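Local structure of phosphotriesterase family protein (Listeria monocytogenes serotype 4b str. H7858, 3PNZ) at residues V228-A233 and E261-Q266; M235-I240 and A253-L258. The protein hydrolyses lactones, probably phosphorylated sugar lactones, with a pair of zinc ions held in an amidohydrolase (TIM-barrel) fold. All coordinates share one frame; numbering follows the deposited sequence.

Contact 1. Residues V228-A233 and E261-Q266; sequences VAKTGA and EGFEDQ
The side-chain amide of Gln266 joins the two segments by spending both hydrogens of NE2 on backbone carbonyls, one at the first residue of the turn that follows helix 222-229 and one just beyond it. NE2 donates to Ala229 O over 2.8 Å in an almost straight bond (176°), which lies in the carbonyl plane on a lone pair and in the amide's own plane. The second bond, to Ala233 O, is equally short at 2.8 Å, but here the donor stands above the carbonyl plane. Two acceptors close to the plane of one amide fix its rotation. Ala229 O also receives Gly232 N, closing a type I turn, while a water that donates to Gln266 OE1 reaches the same carbonyl only weakly. Thr231 OG1 donates to Val228 O and accepts from Ala233 N, the latter an ST turn.

Beside these bonds lies a CH-pi contact: Ala229 CB sits over the centre of the Phe263 ring, 3.5 Å from its centroid. With CG beside the backbone N (chi1 -59°), Phe263 turns one ring face to Ala229. The ring follows a Schellman motif at Gly262 that ends helix 248-260.

Leu258 of that helix touches both Ala229 and Phe263. The contact joins two successive alpha-to-beta connections of the TIM barrel at the N-terminal ends of the strands, away from the metal centre, as is general for this fold. Helix 310-325 flanks the 261-266 loop, where Lys316 forms salt bridges with Glu264 and Asp265, and the loop runs on into strand 267-269, beside strand 234-237.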
loop_
_atom_site.group_PDB
_atom_site.type_symbol
_atom_site.label_atom_id
_atom_site.label_comp_id
_atom_site.label_asym_id
_atom_site.label_seq_id
_atom_site.Cartn_x
_atom_site.Cartn_y
_atom_site.Cartn_z
ATOM N N VAL A 228 -17.230 4.477 -6.046
ATOM C CA VAL A 228 -16.191 3.477 -5.820
ATOM C C VAL A 228 -16.650 2.465 -4.774
ATOM O O VAL A 228 -16.529 1.255 -4.969
ATOM C CB VAL A 228 -14.866 4.124 -5.390
ATOM C CG1 VAL A 228 -13.844 3.067 -5.007
ATOM C CG2 VAL A 228 -14.322 4.975 -6.528
ATOM N N ALA A 229 -17.180 2.967 -3.670
ATOM C CA ALA A 229 -17.572 2.096 -2.557
ATOM C C ALA A 229 -18.645 1.083 -2.954
ATOM O O ALA A 229 -18.665 -0.042 -2.453
ATOM C CB ALA A 229 -18.048 2.930 -1.381
ATOM N N LYS A 230 -19.549 1.485 -3.839
ATOM C CA LYS A 230 -20.625 0.597 -4.271
ATOM C C LYS A 230 -20.131 -0.684 -4.934
ATOM O O LYS A 230 -20.864 -1.675 -4.978
ATOM C CB LYS A 230 -21.553 1.320 -5.249
ATOM C CG LYS A 230 -22.569 2.235 -4.601
ATOM C CD LYS A 230 -23.486 2.755 -5.708
ATOM C CE LYS A 230 -24.538 3.714 -5.213
ATOM N NZ LYS A 230 -25.382 4.140 -6.374
ATOM N N THR A 231 -18.907 -0.665 -5.459
ATOM C CA THR A 231 -18.340 -1.841 -6.116
ATOM C C THR A 231 -17.884 -2.893 -5.113
ATOM O O THR A 231 -17.690 -4.050 -5.473
ATOM C CB THR A 231 -17.121 -1.495 -6.994
ATOM O OG1 THR A 231 -16.014 -1.122 -6.160
ATOM C CG2 THR A 231 -17.454 -0.384 -7.991
ATOM N N GLY A 232 -17.699 -2.482 -3.863
ATOM C CA GLY A 232 -17.207 -3.369 -2.829
ATOM C C GLY A 232 -15.723 -3.237 -2.545
ATOM O O GLY A 232 -15.223 -3.808 -1.579
ATOM N N ALA A 233 -15.014 -2.470 -3.375
ATOM C CA ALA A 233 -13.591 -2.222 -3.158
ATOM C C ALA A 233 -13.293 -1.595 -1.800
ATOM O O ALA A 233 -14.072 -0.797 -1.267
ATOM C CB ALA A 233 -13.025 -1.333 -4.267
ATOM N N GLU A 261 -23.090 6.285 4.831
ATOM C CA GLU A 261 -23.736 5.665 3.684
ATOM C C GLU A 261 -23.662 4.136 3.720
ATOM O O GLU A 261 -24.109 3.469 2.785
ATOM C CB GLU A 261 -23.150 6.213 2.377
ATOM C CG GLU A 261 -23.492 7.683 2.141
ATOM C CD GLU A 261 -24.953 7.884 1.760
ATOM O OE1 GLU A 261 -25.468 7.111 0.928
ATOM O OE2 GLU A 261 -25.592 8.815 2.289
ATOM N N GLY A 262 -23.094 3.597 4.798
ATOM C CA GLY A 262 -23.090 2.160 5.033
ATOM C C GLY A 262 -21.834 1.417 4.606
ATOM O O GLY A 262 -21.842 0.191 4.491
ATOM N N PHE A 263 -20.749 2.150 4.370
ATOM C CA PHE A 263 -19.535 1.543 3.840
ATOM C C PHE A 263 -18.397 1.433 4.851
ATOM O O PHE A 263 -17.234 1.315 4.467
ATOM C CB PHE A 263 -19.066 2.327 2.599
ATOM C CG PHE A 263 -20.079 2.363 1.493
ATOM C CD1 PHE A 263 -20.362 1.221 0.758
ATOM C CD2 PHE A 263 -20.753 3.537 1.181
ATOM C CE1 PHE A 263 -21.304 1.244 -0.272
ATOM C CE2 PHE A 263 -21.689 3.566 0.154
ATOM C CZ PHE A 263 -21.964 2.423 -0.572
ATOM N N GLU A 264 -18.714 1.442 6.142
ATOM C CA GLU A 264 -17.657 1.446 7.150
ATOM C C GLU A 264 -16.718 0.241 7.054
ATOM O O GLU A 264 -15.561 0.322 7.460
ATOM C CB GLU A 264 -18.238 1.558 8.561
ATOM C CG GLU A 264 -18.987 0.318 9.033
ATOM C CD GLU A 264 -19.858 0.620 10.237
ATOM O OE1 GLU A 264 -20.618 1.612 10.183
ATOM O OE2 GLU A 264 -19.777 -0.122 11.239
ATOM N N ASP A 265 -17.210 -0.875 6.523
ATOM C CA ASP A 265 -16.418 -2.100 6.473
ATOM C C ASP A 265 -15.376 -2.075 5.351
ATOM O O ASP A 265 -14.599 -3.019 5.186
ATOM C CB ASP A 265 -17.333 -3.308 6.273
ATOM C CG ASP A 265 -18.221 -3.585 7.474
ATOM O OD1 ASP A 265 -17.895 -3.130 8.587
ATOM O OD2 ASP A 265 -19.246 -4.280 7.291
ATOM N N GLN A 266 -15.370 -1.002 4.561
ATOM C CA GLN A 266 -14.467 -0.928 3.414
ATOM C C GLN A 266 -13.337 0.080 3.598
ATOM O O GLN A 266 -12.478 0.216 2.721
ATOM C CB GLN A 266 -15.249 -0.615 2.134
ATOM C CG GLN A 266 -16.064 -1.804 1.641
ATOM C CD GLN A 266 -17.174 -1.404 0.687
ATOM O OE1 GLN A 266 -18.355 -1.586 0.988
ATOM N NE2 GLN A 266 -16.803 -0.860 -0.470
HETATM O O HOH W 1 -20.309 -2.410 -0.803
#

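Contact 2. Residues M235-I240 and A253-L258; sequences MSFDGI and AAILYL
Phe237 reaches from strand 234-237 to helix 248-260 and meets three of its side chains from different directions. The tight part is the ring face: Ile255 CG1 lies 3.8 Å from the ring centroid and only 12° off its normal, a CH-pi contact, and the two side chains run alongside in opposite senses. Because CG1 stands beside the backbone N of Ile255 (chi1 -72°), this branch and its CD1 lie against the ring. Leu258 CD1 comes to the ring edge, near its plane, at 3.8 Å from Phe237 CZ, while Ala254 CB approaches CE1 of the same ring obliquely at 3.9 Å.

Strand residues 235-237 and helix residues 253-258 run nearly antiparallel, at 153°, and their axes come within 10.7 Å at closest approach, as befits the first two elements of the beta-alpha-beta unit 234-237, 248-260, 267-269 in a TIM barrel. The next strand supplies Ile267, which touches both Ile255 and Leu258. The ring of His225, on helix 222-229, meets the Phe237 ring as well.

Toward the start of the strand the packing is looser: Met235, bent at its last torsion, brings CE to 4.0 Å from Leu258 CD1, and the two side chains lie roughly perpendicular. Ala254, partly exposed although its CB touches Phe237, marks the side of the contact nearer solvent.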
loop_
_atom_site.group_PDB
_atom_site.type_symbol
_atom_site.label_atom_id
_atom_site.label_comp_id
_atom_site.label_asym_id
_atom_site.label_seq_id
_atom_site.Cartn_x
_atom_site.Cartn_y
_atom_site.Cartn_z
ATOM N N MET A 235 -11.188 1.048 0.375
ATOM C CA MET A 235 -10.782 2.420 0.063
ATOM C C MET A 235 -9.808 2.885 1.110
ATOM O O MET A 235 -10.136 2.954 2.299
ATOM C CB MET A 235 -12.003 3.325 -0.006
ATOM C CG MET A 235 -12.942 2.884 -1.125
ATOM S SD MET A 235 -14.454 3.822 -1.154
ATOM C CE MET A 235 -13.800 5.417 -1.703
ATOM N N SER A 236 -8.590 3.174 0.665
ATOM C CA SER A 236 -7.501 3.492 1.562
ATOM C C SER A 236 -7.362 5.005 1.727
ATOM O O SER A 236 -7.100 5.730 0.760
ATOM C CB SER A 236 -6.193 2.883 1.045
ATOM O OG SER A 236 -5.123 3.158 1.936
ATOM N N PHE A 237 -7.563 5.469 2.955
ATOM C CA PHE A 237 -7.283 6.855 3.318
ATOM C C PHE A 237 -5.896 6.858 3.943
ATOM O O PHE A 237 -5.737 6.590 5.137
ATOM C CB PHE A 237 -8.355 7.389 4.276
ATOM C CG PHE A 237 -9.680 7.624 3.615
ATOM C CD1 PHE A 237 -10.134 8.916 3.359
ATOM C CD2 PHE A 237 -10.468 6.552 3.216
ATOM C CE1 PHE A 237 -11.347 9.129 2.728
ATOM C CE2 PHE A 237 -11.690 6.753 2.578
ATOM C CZ PHE A 237 -12.132 8.046 2.333
ATOM N N ASP A 238 -4.883 7.133 3.127
ATOM C CA ASP A 238 -3.507 6.898 3.563
ATOM C C ASP A 238 -2.660 8.159 3.565
ATOM O O ASP A 238 -1.432 8.093 3.606
ATOM C CB ASP A 238 -2.860 5.789 2.724
ATOM C CG ASP A 238 -3.118 5.961 1.251
ATOM O OD1 ASP A 238 -2.906 7.084 0.754
ATOM O OD2 ASP A 238 -3.536 4.986 0.586
ATOM N N GLY A 239 -3.328 9.305 3.538
ATOM C CA GLY A 239 -2.648 10.585 3.639
ATOM C C GLY A 239 -2.885 11.285 4.969
ATOM O O GLY A 239 -2.839 12.519 5.039
ATOM N N ILE A 240 -3.132 10.511 6.028
ATOM C CA ILE A 240 -3.329 11.081 7.354
ATOM C C ILE A 240 -2.162 11.992 7.701
ATOM O O ILE A 240 -0.998 11.643 7.465
ATOM C CB ILE A 240 -3.447 9.992 8.443
ATOM C CG1 ILE A 240 -4.624 9.055 8.153
ATOM C CG2 ILE A 240 -3.572 10.626 9.836
ATOM C CD1 ILE A 240 -5.952 9.763 7.926
ATOM N N ALA A 253 -14.090 13.988 7.667
ATOM C CA ALA A 253 -15.439 14.199 7.136
ATOM C C ALA A 253 -15.769 13.210 6.008
ATOM O O ALA A 253 -16.892 12.698 5.921
ATOM C CB ALA A 253 -15.617 15.638 6.660
ATOM N N ALA A 254 -14.788 12.943 5.147
ATOM C CA ALA A 254 -14.986 12.057 4.003
ATOM C C ALA A 254 -15.181 10.623 4.489
ATOM O O ALA A 254 -16.017 9.882 3.975
ATOM C CB ALA A 254 -13.794 12.147 3.042
ATOM N N ILE A 255 -14.390 10.234 5.482
ATOM C CA ILE A 255 -14.539 8.914 6.087
ATOM C C ILE A 255 -15.931 8.765 6.692
ATOM O O ILE A 255 -16.619 7.773 6.448
ATOM C CB ILE A 255 -13.463 8.670 7.155
ATOM C CG1 ILE A 255 -12.108 8.453 6.478
ATOM C CG2 ILE A 255 -13.818 7.459 8.030
ATOM C CD1 ILE A 255 -10.943 8.478 7.421
ATOM N N LEU A 256 -16.357 9.766 7.457
ATOM C CA LEU A 256 -17.651 9.690 8.130
ATOM C C LEU A 256 -18.821 9.736 7.151
ATOM O O LEU A 256 -19.873 9.149 7.412
ATOM C CB LEU A 256 -17.777 10.769 9.210
ATOM C CG LEU A 256 -16.825 10.589 10.396
ATOM C CD1 LEU A 256 -16.978 11.754 11.359
ATOM C CD2 LEU A 256 -17.091 9.257 11.097
ATOM N N TYR A 257 -18.649 10.401 6.012
ATOM C CA TYR A 257 -19.680 10.315 4.974
ATOM C C TYR A 257 -19.847 8.874 4.500
ATOM O O TYR A 257 -20.973 8.371 4.369
ATOM C CB TYR A 257 -19.380 11.227 3.776
ATOM C CG TYR A 257 -20.336 10.985 2.636
ATOM C CD1 TYR A 257 -21.643 11.454 2.694
ATOM C CD2 TYR A 257 -19.946 10.260 1.518
ATOM C CE1 TYR A 257 -22.536 11.222 1.662
ATOM C CE2 TYR A 257 -20.836 10.019 0.473
ATOM C CZ TYR A 257 -22.122 10.505 0.551
ATOM O OH TYR A 257 -22.999 10.267 -0.480
ATOM N N LEU A 258 -18.732 8.203 4.231
ATOM C CA LEU A 258 -18.802 6.815 3.783
ATOM C C LEU A 258 -19.425 5.941 4.874
ATOM O O LEU A 258 -20.235 5.064 4.572
ATOM C CB LEU A 258 -17.426 6.286 3.370
ATOM C CG LEU A 258 -16.961 6.756 1.981
ATOM C CD1 LEU A 258 -15.485 6.433 1.772
ATOM C CD2 LEU A 258 -17.817 6.120 0.868
#

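In the fold
Contact 2 is nested within the loop closed by contact 1: helix 222-229 and its turn come first, then strand 234-237, helix 248-260 and the 261-266 loop, which leads into strand 267-269. The two centres are 11 Å apart, and the contacts touch directly. Gln266 O probably accepts a hydrogen bond from Met235 N, and Phe263 N probably donates to Leu258 O; Ala229 CB packs on Met235 SD. Together they tie consecutive units of the barrel wall. Within contact 2, Asp238, next to Phe237, bonds through OD1 to His215, a zinc ligand, so it is a second-shell residue of the metal centre.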